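Local coordinates for epidermin modifying enzyme EPID (Staphylococcus epidermidis, PDB 1G63), which catalyses the FMN-dependent oxidative decarboxylation of the C-terminal cysteine residue of the epidermin precursor, removing two reducing equivalents to leave a carbon-carbon double bond, at residues 6-11 and 101-106; 16-21 and 47-52; 20-25 and 32-37; 88-93 and 108-113. All blocks are in the same frame, centred on the assembly; numbering follows the deposited sequence.

Contact 1: 6-11 and 101-106; sequences LICATA and TVCLTG. With FMN (flavin mononucleotide), chain N; FMN (flavin mononucleotide), chain M.
Leu-6 starts the contact by meeting Val-102 tip to tip, its CD2 4.0 Å from Val-102 CG1. Both side chains extend alike: CG of Leu-6 stands anti to its own nitrogen (chi1 170°), as does CG1 of Val-102, and each tip is thereby carried toward the other. Two residues on, Cys-8 lies on the same face of the strand. Its SG is 4.2 Å from Cys-103 SG, so the two sulfurs touch without being bonded, and the same SG also borders the Val-102 methyl. Past the strand the role changes from packing to binding. Ala-11 N donates to O2P of the FMN of chain N over 2.6 Å at a nearly straight 163°, and Ala-11 O accepts from the ribityl O2' of the same cofactor at 2.8 Å. The helix serves a different flavin: Thr-101 OG1 accepts from O3' of the FMN of chain M at 3.0 Å, a cofactor otherwise hydrogen-bonded by residues of a second subunit, among them its Ala-11 and Ser-37. Val-102 also comes close to the active-site His-67. A strand whose C-terminal end leads into a phosphate-binding loop, with helix 98-105 against its side chains, is characteristic of the Rossmann-like flavoprotein fold.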
# COMPACT_ATOMS: atom_id res chain seq x y z
N LEU B 6 -34.94 12.48 5.12
CA LEU B 6 -33.69 11.97 4.59
C LEU B 6 -33.41 12.52 3.20
O LEU B 6 -34.29 12.51 2.34
CB LEU B 6 -33.72 10.44 4.53
CG LEU B 6 -32.56 9.76 3.78
CD1 LEU B 6 -31.23 10.15 4.40
CD2 LEU B 6 -32.75 8.25 3.80
N ILE B 7 -32.19 13.01 2.99
CA ILE B 7 -31.80 13.52 1.69
C ILE B 7 -30.88 12.49 1.04
O ILE B 7 -29.89 12.07 1.63
CB ILE B 7 -31.01 14.84 1.77
CG1 ILE B 7 -31.91 15.97 2.25
CG2 ILE B 7 -30.41 15.17 0.39
CD1 ILE B 7 -31.17 17.29 2.41
N CYS B 8 -31.24 12.06 -0.17
CA CYS B 8 -30.42 11.13 -0.92
C CYS B 8 -29.80 11.97 -2.03
O CYS B 8 -30.48 12.34 -2.98
CB CYS B 8 -31.27 10.00 -1.50
SG CYS B 8 -31.85 8.80 -0.25
N ALA B 9 -28.52 12.30 -1.88
CA ALA B 9 -27.80 13.12 -2.85
C ALA B 9 -27.02 12.29 -3.87
O ALA B 9 -26.33 11.34 -3.52
CB ALA B 9 -26.86 14.08 -2.13
N THR B 10 -27.14 12.68 -5.14
CA THR B 10 -26.46 11.98 -6.22
C THR B 10 -25.43 12.87 -6.91
O THR B 10 -25.36 14.09 -6.66
CB THR B 10 -27.48 11.46 -7.26
OG1 THR B 10 -28.13 12.56 -7.92
CG2 THR B 10 -28.54 10.60 -6.56
N ALA B 11 -24.64 12.25 -7.79
CA ALA B 11 -23.56 12.92 -8.51
C ALA B 11 -23.96 13.99 -9.51
O ALA B 11 -23.63 13.92 -10.70
CB ALA B 11 -22.66 11.89 -9.17
N THR B 101 -30.89 1.49 -2.93
CA THR B 101 -31.61 0.41 -2.25
C THR B 101 -32.63 1.03 -1.29
O THR B 101 -33.72 0.48 -1.07
CB THR B 101 -30.65 -0.50 -1.43
OG1 THR B 101 -29.81 -1.23 -2.33
CG2 THR B 101 -31.43 -1.47 -0.57
N VAL B 102 -32.27 2.17 -0.70
CA VAL B 102 -33.16 2.88 0.20
C VAL B 102 -34.36 3.41 -0.58
O VAL B 102 -35.50 3.38 -0.10
CB VAL B 102 -32.42 4.05 0.91
CG1 VAL B 102 -33.42 5.09 1.45
CG2 VAL B 102 -31.57 3.50 2.05
N CYS B 103 -34.11 3.89 -1.80
CA CYS B 103 -35.17 4.43 -2.64
C CYS B 103 -36.15 3.36 -3.11
O CYS B 103 -37.32 3.65 -3.29
CB CYS B 103 -34.58 5.17 -3.85
SG CYS B 103 -33.77 6.73 -3.41
N LEU B 104 -35.68 2.13 -3.30
CA LEU B 104 -36.58 1.06 -3.72
C LEU B 104 -37.51 0.73 -2.55
O LEU B 104 -38.73 0.67 -2.70
CB LEU B 104 -35.80 -0.21 -4.10
CG LEU B 104 -36.69 -1.42 -4.43
CD1 LEU B 104 -36.60 -1.75 -5.92
CD2 LEU B 104 -36.28 -2.63 -3.61
N THR B 105 -36.91 0.54 -1.38
CA THR B 105 -37.66 0.20 -0.18
C THR B 105 -38.67 1.28 0.21
O THR B 105 -39.78 0.97 0.63
CB THR B 105 -36.70 -0.05 0.99
OG1 THR B 105 -35.76 -1.06 0.63
CG2 THR B 105 -37.46 -0.49 2.23
N GLY B 106 -38.29 2.55 0.07
CA GLY B 106 -39.19 3.62 0.45
C GLY B 106 -39.86 4.40 -0.67
O GLY B 106 -40.03 5.62 -0.55
N1 FMN N . -25.54 13.93 -14.08
C2 FMN N . -26.79 14.44 -13.83
O2 FMN N . -27.80 13.80 -13.90
N3 FMN N . -26.91 15.83 -13.48
C4 FMN N . -25.88 16.70 -13.36
O4 FMN N . -26.09 17.89 -13.08
C4A FMN N . -24.55 16.16 -13.65
N5 FMN N . -23.46 16.91 -13.53
C5A FMN N . -22.22 16.34 -13.63
C6 FMN N . -21.03 17.15 -13.38
C7 FMN N . -19.76 16.68 -13.60
C7M FMN N . -18.53 17.55 -13.32
C8 FMN N . -19.57 15.24 -13.87
C8M FMN N . -18.19 14.64 -13.98
C9 FMN N . -20.70 14.47 -14.13
C9A FMN N . -22.01 14.96 -14.03
N10 FMN N . -23.20 14.20 -14.27
C10 FMN N . -24.47 14.71 -14.00
C1' FMN N . -23.09 12.78 -14.64
C2' FMN N . -23.21 11.90 -13.38
O2' FMN N . -22.25 12.18 -12.36
C3' FMN N . -23.10 10.43 -13.76
O3' FMN N . -24.21 10.07 -14.64
C4' FMN N . -23.07 9.45 -12.59
O4' FMN N . -22.77 8.10 -13.05
C5' FMN N . -24.34 9.42 -11.75
O5' FMN N . -24.17 8.56 -10.61
P FMN N . -25.16 8.56 -9.37
O1P FMN N . -26.53 8.28 -9.90
O2P FMN N . -25.03 9.86 -8.68
O3P FMN N . -24.64 7.39 -8.46
N1 FMN M . -31.46 -7.16 -0.50
C2 FMN M . -32.37 -8.13 -0.86
O2 FMN M . -32.91 -8.19 -1.92
N3 FMN M . -32.69 -9.14 0.10
C4 FMN M . -32.19 -9.22 1.35
O4 FMN M . -32.58 -10.12 2.10
C4A FMN M . -31.25 -8.17 1.75
N5 FMN M . -30.66 -8.19 2.94
C5A FMN M . -29.67 -7.30 3.21
C6 FMN M . -28.95 -7.38 4.48
C7 FMN M . -28.04 -6.44 4.88
C7M FMN M . -27.29 -6.57 6.22
C8 FMN M . -27.58 -5.43 3.91
C8M FMN M . -26.48 -4.46 4.24
C9 FMN M . -28.28 -5.32 2.70
C9A FMN M . -29.30 -6.21 2.32
N10 FMN M . -30.02 -6.16 1.09
C10 FMN M . -30.91 -7.15 0.72
C1' FMN M . -29.70 -5.11 0.10
C2' FMN M . -28.68 -5.67 -0.93
O2' FMN M . -27.46 -6.15 -0.35
C3' FMN M . -28.33 -4.60 -1.96
O3' FMN M . -29.54 -4.21 -2.68
C4' FMN M . -27.26 -4.97 -2.97
O4' FMN M . -26.89 -3.81 -3.76
C5' FMN M . -27.64 -6.11 -3.90
O5' FMN M . -26.52 -6.47 -4.73
P FMN M . -26.44 -7.81 -5.55
O1P FMN M . -27.64 -7.85 -6.42
O2P FMN M . -26.35 -8.97 -4.61
O3P FMN M . -25.11 -7.68 -6.38

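Contact 2: 16-21 and 47-52; sequences ININHY and DVLKLF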
# COMPACT_ATOMS: atom_id res chain seq x y z
N ILE B 16 -22.65 20.06 -4.65
CA ILE B 16 -21.68 20.88 -3.94
C ILE B 16 -22.35 21.97 -3.11
O ILE B 16 -21.71 22.60 -2.26
CB ILE B 16 -20.68 21.56 -4.90
CG1 ILE B 16 -21.37 22.68 -5.67
CG2 ILE B 16 -20.10 20.53 -5.86
CD1 ILE B 16 -20.44 23.48 -6.56
N ASN B 17 -23.64 22.20 -3.35
CA ASN B 17 -24.40 23.21 -2.62
C ASN B 17 -25.45 22.59 -1.71
O ASN B 17 -26.30 23.29 -1.17
CB ASN B 17 -25.09 24.16 -3.60
CG ASN B 17 -24.11 25.03 -4.37
OD1 ASN B 17 -24.36 25.40 -5.52
ND2 ASN B 17 -22.99 25.38 -3.72
N ILE B 18 -25.39 21.27 -1.53
CA ILE B 18 -26.36 20.57 -0.70
C ILE B 18 -26.40 21.06 0.75
O ILE B 18 -27.43 20.99 1.41
CB ILE B 18 -26.12 19.02 -0.73
CG1 ILE B 18 -27.35 18.29 -0.19
CG2 ILE B 18 -24.89 18.65 0.09
CD1 ILE B 18 -28.61 18.52 -1.00
N ASN B 19 -25.27 21.56 1.25
CA ASN B 19 -25.21 22.04 2.62
C ASN B 19 -26.22 23.16 2.87
O ASN B 19 -26.75 23.28 3.97
CB ASN B 19 -23.80 22.53 2.95
CG ASN B 19 -23.29 23.60 2.00
OD1 ASN B 19 -23.04 23.33 0.81
ND2 ASN B 19 -23.15 24.82 2.50
N HIS B 20 -26.48 23.98 1.85
CA HIS B 20 -27.43 25.08 1.99
C HIS B 20 -28.84 24.57 2.27
O HIS B 20 -29.57 25.15 3.08
CB HIS B 20 -27.45 25.93 0.72
CG HIS B 20 -26.18 26.68 0.47
ND1 HIS B 20 -25.59 27.48 1.43
CD2 HIS B 20 -25.40 26.76 -0.63
CE1 HIS B 20 -24.50 28.02 0.92
NE2 HIS B 20 -24.36 27.60 -0.32
N TYR B 21 -29.23 23.50 1.59
CA TYR B 21 -30.56 22.94 1.79
C TYR B 21 -30.70 22.37 3.19
O TYR B 21 -31.74 22.52 3.83
CB TYR B 21 -30.84 21.83 0.77
CG TYR B 21 -31.09 22.32 -0.63
CD1 TYR B 21 -30.04 22.60 -1.50
CD2 TYR B 21 -32.39 22.52 -1.10
CE1 TYR B 21 -30.27 23.06 -2.79
CE2 TYR B 21 -32.64 22.99 -2.39
CZ TYR B 21 -31.57 23.25 -3.23
OH TYR B 21 -31.81 23.70 -4.51
N ASP B 47 -17.88 14.00 4.55
CA ASP B 47 -17.77 14.06 6.01
C ASP B 47 -18.12 15.43 6.57
O ASP B 47 -18.55 15.55 7.71
CB ASP B 47 -16.37 13.65 6.47
CG ASP B 47 -16.22 12.15 6.63
OD1 ASP B 47 -16.98 11.56 7.43
OD2 ASP B 47 -15.36 11.54 5.95
N VAL B 48 -17.94 16.47 5.75
CA VAL B 48 -18.25 17.84 6.16
C VAL B 48 -19.73 17.99 6.50
O VAL B 48 -20.09 18.77 7.38
CB VAL B 48 -17.89 18.85 5.06
CG1 VAL B 48 -18.48 20.21 5.36
CG2 VAL B 48 -16.38 18.98 4.98
N LEU B 49 -20.57 17.25 5.79
CA LEU B 49 -22.00 17.32 6.04
C LEU B 49 -22.37 16.88 7.46
O LEU B 49 -23.47 17.17 7.93
CB LEU B 49 -22.77 16.48 5.01
CG LEU B 49 -22.94 17.09 3.62
CD1 LEU B 49 -23.44 18.52 3.76
CD2 LEU B 49 -21.63 17.09 2.87
N LYS B 50 -21.45 16.19 8.14
CA LYS B 50 -21.72 15.76 9.52
C LYS B 50 -21.88 16.99 10.40
O LYS B 50 -22.48 16.92 11.47
CB LYS B 50 -20.56 14.92 10.07
CG LYS B 50 -20.54 13.47 9.65
CD LYS B 50 -19.30 12.79 10.22
CE LYS B 50 -19.23 11.32 9.85
NZ LYS B 50 -17.99 10.69 10.41
N LEU B 51 -21.35 18.12 9.94
CA LEU B 51 -21.43 19.37 10.70
C LEU B 51 -22.78 20.07 10.57
O LEU B 51 -23.08 20.97 11.35
CB LEU B 51 -20.31 20.31 10.25
CG LEU B 51 -18.90 19.77 10.44
CD1 LEU B 51 -17.91 20.67 9.73
CD2 LEU B 51 -18.58 19.66 11.92
N PHE B 52 -23.58 19.68 9.59
CA PHE B 52 -24.88 20.30 9.39
C PHE B 52 -26.03 19.33 9.59
O PHE B 52 -27.09 19.71 10.06
CB PHE B 52 -24.98 20.91 7.99
CG PHE B 52 -23.84 21.82 7.64
CD1 PHE B 52 -22.64 21.29 7.16
CD2 PHE B 52 -23.95 23.19 7.79
CE1 PHE B 52 -21.56 22.13 6.85
CE2 PHE B 52 -22.89 24.04 7.48
CZ PHE B 52 -21.69 23.50 7.01
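Leu-51 N donates to Val-48 O over 2.9 Å, one link in the 3-10 turns that carry Leu-49, which meets Ile-18 and Asn-19. The contact belongs to the Rossmann-like fold: segment 47-52 lies in the loop between strands 32-36 and 56-57, and it leans on the first turn of helix 18-25, the helix of a beta-alpha-beta unit. The next link, Phe-52 N to Leu-49 O at 3.0 Å, keeps the same i to i+3 spacing. Leu-49 does the reaching. Its CD1 comes 3.9 Å from Ile-18 CG2, the two side chains crossing at about a right angle, and the same methyl lies 4.1 Å from Asn-19 CB. The neighbouring Ile-22, Ile-44 and Phe-36 also touch Leu-49, so this end of the leucine has mainly apolar neighbours. Phe-52 adds looser cover from beyond the 3-10 turns, with Val-48 CG1 at the edge of its ring. The same helix also meets a neighbouring subunit: Asn-19 packs on its Ile-16, and His-20 NE2 is hydrogen-bonded to His-20 NE2 there. Asn-19 CG sits between its backbone nitrogen and carbonyl carbon (chi1 56°), and its ND2 stands 3.7 Å above the plane of the His-20 ring, offset toward the rim.

Contact 3: 20-25 and 32-37; sequences HYIVEL and VNILFS. With FMN (flavin mononucleotide), chain N.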
# COMPACT_ATOMS: atom_id res chain seq x y z
N HIS B 20 -26.48 23.98 1.85
CA HIS B 20 -27.43 25.08 1.99
C HIS B 20 -28.84 24.57 2.27
O HIS B 20 -29.57 25.15 3.08
CB HIS B 20 -27.45 25.93 0.72
CG HIS B 20 -26.18 26.68 0.47
ND1 HIS B 20 -25.59 27.48 1.43
CD2 HIS B 20 -25.40 26.76 -0.63
CE1 HIS B 20 -24.50 28.02 0.92
NE2 HIS B 20 -24.36 27.60 -0.32
N TYR B 21 -29.23 23.50 1.59
CA TYR B 21 -30.56 22.94 1.79
C TYR B 21 -30.70 22.37 3.19
O TYR B 21 -31.74 22.52 3.83
CB TYR B 21 -30.84 21.83 0.77
CG TYR B 21 -31.09 22.32 -0.63
CD1 TYR B 21 -30.04 22.60 -1.50
CD2 TYR B 21 -32.39 22.52 -1.10
CE1 TYR B 21 -30.27 23.06 -2.79
CE2 TYR B 21 -32.64 22.99 -2.39
CZ TYR B 21 -31.57 23.25 -3.23
OH TYR B 21 -31.81 23.70 -4.51
N ILE B 22 -29.64 21.73 3.67
CA ILE B 22 -29.65 21.11 4.99
C ILE B 22 -30.00 22.08 6.11
O ILE B 22 -30.98 21.89 6.82
CB ILE B 22 -28.30 20.45 5.29
CG1 ILE B 22 -28.03 19.36 4.26
CG2 ILE B 22 -28.31 19.88 6.70
CD1 ILE B 22 -26.65 18.73 4.37
N VAL B 23 -29.18 23.12 6.25
CA VAL B 23 -29.41 24.10 7.31
C VAL B 23 -30.81 24.71 7.21
O VAL B 23 -31.46 24.98 8.22
CB VAL B 23 -28.33 25.21 7.25
CG1 VAL B 23 -28.25 25.79 5.85
CG2 VAL B 23 -28.66 26.30 8.28
N GLU B 24 -31.27 24.92 5.98
CA GLU B 24 -32.58 25.50 5.74
C GLU B 24 -33.69 24.54 6.18
O GLU B 24 -34.62 24.93 6.90
CB GLU B 24 -32.74 25.82 4.25
CG GLU B 24 -33.87 26.78 3.95
CD GLU B 24 -33.49 28.22 4.21
OE1 GLU B 24 -34.39 29.09 4.17
OE2 GLU B 24 -32.29 28.50 4.43
N LEU B 25 -33.59 23.29 5.75
CA LEU B 25 -34.58 22.26 6.08
C LEU B 25 -34.57 21.87 7.56
O LEU B 25 -35.56 21.37 8.07
CB LEU B 25 -34.34 21.02 5.22
CG LEU B 25 -34.58 21.18 3.72
CD1 LEU B 25 -34.11 19.95 2.98
CD2 LEU B 25 -36.06 21.43 3.47
N VAL B 32 -32.83 16.05 9.81
CA VAL B 32 -32.55 16.05 8.39
C VAL B 32 -31.21 15.32 8.27
O VAL B 32 -30.16 15.84 8.65
CB VAL B 32 -32.47 17.47 7.81
CG1 VAL B 32 -31.63 18.33 8.69
CG2 VAL B 32 -31.88 17.42 6.40
N ASN B 33 -31.29 14.09 7.79
CA ASN B 33 -30.12 13.24 7.64
C ASN B 33 -29.76 13.13 6.16
O ASN B 33 -30.55 13.50 5.29
CB ASN B 33 -30.41 11.87 8.24
CG ASN B 33 -30.85 11.96 9.69
OD1 ASN B 33 -31.81 11.33 10.10
ND2 ASN B 33 -30.13 12.74 10.48
N ILE B 34 -28.57 12.61 5.86
CA ILE B 34 -28.17 12.52 4.47
C ILE B 34 -27.44 11.23 4.10
O ILE B 34 -26.77 10.60 4.92
CB ILE B 34 -27.32 13.76 4.12
CG1 ILE B 34 -27.14 13.87 2.61
CG2 ILE B 34 -26.01 13.72 4.87
CD1 ILE B 34 -26.81 15.26 2.13
N LEU B 35 -27.59 10.84 2.84
CA LEU B 35 -27.00 9.62 2.30
C LEU B 35 -26.53 9.96 0.87
O LEU B 35 -27.30 10.50 0.09
CB LEU B 35 -28.06 8.52 2.27
CG LEU B 35 -27.68 7.05 2.04
CD1 LEU B 35 -28.94 6.20 2.03
CD2 LEU B 35 -26.94 6.91 0.73
N PHE B 36 -25.28 9.65 0.54
CA PHE B 36 -24.75 9.97 -0.79
C PHE B 36 -24.54 8.76 -1.69
O PHE B 36 -24.39 7.63 -1.23
CB PHE B 36 -23.41 10.70 -0.68
CG PHE B 36 -23.49 12.07 -0.06
CD1 PHE B 36 -23.43 12.23 1.32
CD2 PHE B 36 -23.63 13.21 -0.86
CE1 PHE B 36 -23.49 13.51 1.90
CE2 PHE B 36 -23.70 14.48 -0.30
CZ PHE B 36 -23.63 14.64 1.09
N SER B 37 -24.52 9.01 -3.00
CA SER B 37 -24.26 7.96 -3.96
C SER B 37 -22.73 7.89 -4.05
O SER B 37 -22.04 8.90 -3.87
CB SER B 37 -24.85 8.32 -5.32
OG SER B 37 -24.11 9.34 -5.97
N1 FMN N . -25.54 13.93 -14.08
C2 FMN N . -26.79 14.44 -13.83
O2 FMN N . -27.80 13.80 -13.90
N3 FMN N . -26.91 15.83 -13.48
C4 FMN N . -25.88 16.70 -13.36
O4 FMN N . -26.09 17.89 -13.08
C4A FMN N . -24.55 16.16 -13.65
N5 FMN N . -23.46 16.91 -13.53
C5A FMN N . -22.22 16.34 -13.63
C6 FMN N . -21.03 17.15 -13.38
C7 FMN N . -19.76 16.68 -13.60
C7M FMN N . -18.53 17.55 -13.32
C8 FMN N . -19.57 15.24 -13.87
C8M FMN N . -18.19 14.64 -13.98
C9 FMN N . -20.70 14.47 -14.13
C9A FMN N . -22.01 14.96 -14.03
N10 FMN N . -23.20 14.20 -14.27
C10 FMN N . -24.47 14.71 -14.00
C1' FMN N . -23.09 12.78 -14.64
C2' FMN N . -23.21 11.90 -13.38
O2' FMN N . -22.25 12.18 -12.36
C3' FMN N . -23.10 10.43 -13.76
O3' FMN N . -24.21 10.07 -14.64
C4' FMN N . -23.07 9.45 -12.59
O4' FMN N . -22.77 8.10 -13.05
C5' FMN N . -24.34 9.42 -11.75
O5' FMN N . -24.17 8.56 -10.61
P FMN N . -25.16 8.56 -9.37
O1P FMN N . -26.53 8.28 -9.90
O2P FMN N . -25.03 9.86 -8.68
O3P FMN N . -24.64 7.39 -8.46
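Ile-22 lies across two side chains of the strand at once, crossing both Val-32 and Ile-34 at about a right angle. Its two branches divide the work. The short branch, CG2, rests 4.2 Å from Val-32 CG1, while the long one ends with CD1 4.1 Å from Ile-34 CD1. The division follows from the torsions: with chi1 at -61° CG1 stands anti to the carbonyl carbon, and chi2 of 174° stretches the chain to full length, so that CD1 reaches the second strand residue along. Val-32 CG1 also approaches the backbone, standing 4.1 Å from Ile-22 O, so this methyl touches the helix backbone as well as a side chain. Leu-25, nearly one turn further on, points toward the strand but its side chain stays 4.5 Å from it. The side chains that meet here are all apolar and buried. At the other end of the strand the chemistry turns polar: Ser-37 OG donates to O2P of the FMN at 2.9 Å, joining Ala-11 N and Ser-83 OG among the groups that bind this cofactor. Val-32 and Ile-34 thus face the helix, and the residue just past the strand serves the phosphate. In the fold this is the second half of a beta-alpha-beta crossover, strand 5-9 to helix 18-25 to strand 32-36. Ile-34 also touches Ile-7 of the adjoining parallel strand, and Leu-25 packs against helix 165-172, while Leu-35 turns instead to helix 98-105.

Contact 4: 88-93 and 108-113; sequences NKIANG and QKLFIF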
# COMPACT_ATOMS: atom_id res chain seq x y z
N ASN B 88 -33.39 6.89 -13.45
CA ASN B 88 -33.61 5.73 -14.30
C ASN B 88 -33.41 4.39 -13.58
O ASN B 88 -34.07 3.41 -13.89
CB ASN B 88 -32.72 5.84 -15.54
CG ASN B 88 -33.10 7.01 -16.43
OD1 ASN B 88 -32.29 7.53 -17.20
ND2 ASN B 88 -34.36 7.43 -16.33
N LYS B 89 -32.51 4.36 -12.61
CA LYS B 89 -32.30 3.13 -11.84
C LYS B 89 -33.53 2.87 -10.96
O LYS B 89 -34.05 1.77 -10.91
CB LYS B 89 -31.07 3.26 -10.93
CG LYS B 89 -29.73 3.04 -11.62
CD LYS B 89 -28.63 3.14 -10.59
CE LYS B 89 -27.30 2.63 -11.12
NZ LYS B 89 -26.27 2.70 -10.05
N ILE B 90 -33.99 3.91 -10.27
CA ILE B 90 -35.15 3.76 -9.41
C ILE B 90 -36.36 3.29 -10.21
O ILE B 90 -37.08 2.39 -9.79
CB ILE B 90 -35.50 5.09 -8.71
CG1 ILE B 90 -34.33 5.51 -7.82
CG2 ILE B 90 -36.79 4.94 -7.91
CD1 ILE B 90 -34.51 6.86 -7.15
N ALA B 91 -36.57 3.90 -11.38
CA ALA B 91 -37.68 3.54 -12.24
C ALA B 91 -37.64 2.06 -12.64
O ALA B 91 -38.69 1.44 -12.85
CB ALA B 91 -37.67 4.41 -13.50
N ASN B 92 -36.43 1.50 -12.77
CA ASN B 92 -36.28 0.10 -13.15
C ASN B 92 -36.02 -0.83 -11.97
O ASN B 92 -35.74 -2.01 -12.15
CB ASN B 92 -35.16 -0.07 -14.18
CG ASN B 92 -35.52 0.49 -15.54
OD1 ASN B 92 -35.13 1.62 -15.87
ND2 ASN B 92 -36.25 -0.28 -16.33
N GLY B 93 -36.13 -0.31 -10.75
CA GLY B 93 -35.92 -1.14 -9.58
C GLY B 93 -34.48 -1.54 -9.32
O GLY B 93 -34.20 -2.43 -8.52
N GLN B 108 -42.81 4.77 -1.40
CA GLN B 108 -44.01 5.46 -0.95
C GLN B 108 -43.76 6.81 -0.28
O GLN B 108 -44.67 7.63 -0.20
CB GLN B 108 -44.80 4.54 -0.01
CG GLN B 108 -45.35 3.31 -0.73
CD GLN B 108 -45.89 2.25 0.21
OE1 GLN B 108 -45.14 1.63 0.98
NE2 GLN B 108 -47.20 2.02 0.15
N LYS B 109 -42.54 7.05 0.20
CA LYS B 109 -42.19 8.32 0.86
C LYS B 109 -41.18 9.10 0.00
O LYS B 109 -40.55 10.05 0.48
CB LYS B 109 -41.51 8.07 2.21
CG LYS B 109 -42.15 7.04 3.10
CD LYS B 109 -41.29 6.81 4.33
CE LYS B 109 -41.90 5.76 5.23
NZ LYS B 109 -41.06 5.52 6.42
N LEU B 110 -41.05 8.70 -1.26
CA LEU B 110 -40.07 9.30 -2.15
C LEU B 110 -40.46 10.57 -2.92
O LEU B 110 -41.53 10.65 -3.52
CB LEU B 110 -39.61 8.23 -3.14
CG LEU B 110 -38.23 8.34 -3.79
CD1 LEU B 110 -37.16 8.41 -2.71
CD2 LEU B 110 -38.03 7.14 -4.69
N PHE B 111 -39.56 11.55 -2.90
CA PHE B 111 -39.74 12.81 -3.62
C PHE B 111 -38.47 13.08 -4.45
O PHE B 111 -37.39 13.26 -3.91
CB PHE B 111 -39.97 13.97 -2.65
CG PHE B 111 -41.20 13.82 -1.80
CD1 PHE B 111 -41.20 12.99 -0.68
CD2 PHE B 111 -42.37 14.50 -2.12
CE1 PHE B 111 -42.33 12.84 0.11
CE2 PHE B 111 -43.52 14.36 -1.34
CZ PHE B 111 -43.50 13.52 -0.22
N ILE B 112 -38.63 13.10 -5.77
CA ILE B 112 -37.50 13.31 -6.66
C ILE B 112 -37.36 14.71 -7.26
O ILE B 112 -38.31 15.24 -7.85
CB ILE B 112 -37.55 12.28 -7.81
CG1 ILE B 112 -37.51 10.87 -7.23
CG2 ILE B 112 -36.41 12.53 -8.79
CD1 ILE B 112 -37.64 9.78 -8.26
N PHE B 113 -36.18 15.31 -7.12
CA PHE B 113 -35.91 16.64 -7.68
C PHE B 113 -34.82 16.54 -8.76
O PHE B 113 -33.64 16.67 -8.48
CB PHE B 113 -35.47 17.62 -6.59
CG PHE B 113 -36.51 17.89 -5.57
CD1 PHE B 113 -36.65 17.06 -4.45
CD2 PHE B 113 -37.38 18.96 -5.72
CE1 PHE B 113 -37.65 17.30 -3.50
CE2 PHE B 113 -38.38 19.21 -4.78
CZ PHE B 113 -38.51 18.38 -3.67
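With chi1 of -62° Ile-90 sets CG2 anti to its backbone nitrogen and facing Leu-110, and chi2 of 176° sends CD1 out at full stretch toward Ile-112. Leu-110 answers from the strand with an extended first torsion. Ile-90 and Leu-110 then meet tip to tip, CG2 to CD2 at 4.1 Å. The second touch is slacker: Ile-90 CD1 stands 4.4 Å from Ile-112 CD1. One helix residue thus meets two strand residues spaced two apart, which in a strand share a face, while Phe-111 and Phe-113 between and beyond them turn to helix 165-172. Ile-90 is nearly the last of its helix. Gly-93, with a positive phi of 72° that suits glycine, ends the helix as the C-prime residue of a Schellman motif: its N is bonded to Ile-90 O at 3.0 Å, and Ile-94 N to Lys-89 O. The chain then departs toward helix 98-105. On another side of helix 84-91, Lys-89 NZ forms a salt bridge with Asp-96, a residue that lines an FMN pocket. Leu-110 and Ile-112 in turn touch Ile-77 and Val-79 of the neighbouring strand. Because the contact is made of methyl groups at van der Waals range, it has no directional bond to fix it; here shape and burial, not bond direction, bring helix and strand together, and the charged groups keep to other sides.

In the fold
The contacts fall into two clusters about the parallel sheet, joined through contact 1. Contacts 2 and 3, with centres 6 Å apart, share helix 18-25; contacts 1 and 4, 8 Å apart, involve helices 98-105 and 84-91. Contacts 2 and 4 are about 22 Å apart between centres. Strand side chains alternate between helix 18-25 and helix 98-105, which accordingly lie on opposite faces, giving alpha/beta/alpha layers. Along the chain, contacts 2 and 3 nest inside the loop closed by contact 1, whereas the segments of contacts 1 and 4 alternate. Neighbouring strands 5-9 and 32-36 join contacts 1 and 3, and from both the chain continues to the same FMN phosphate.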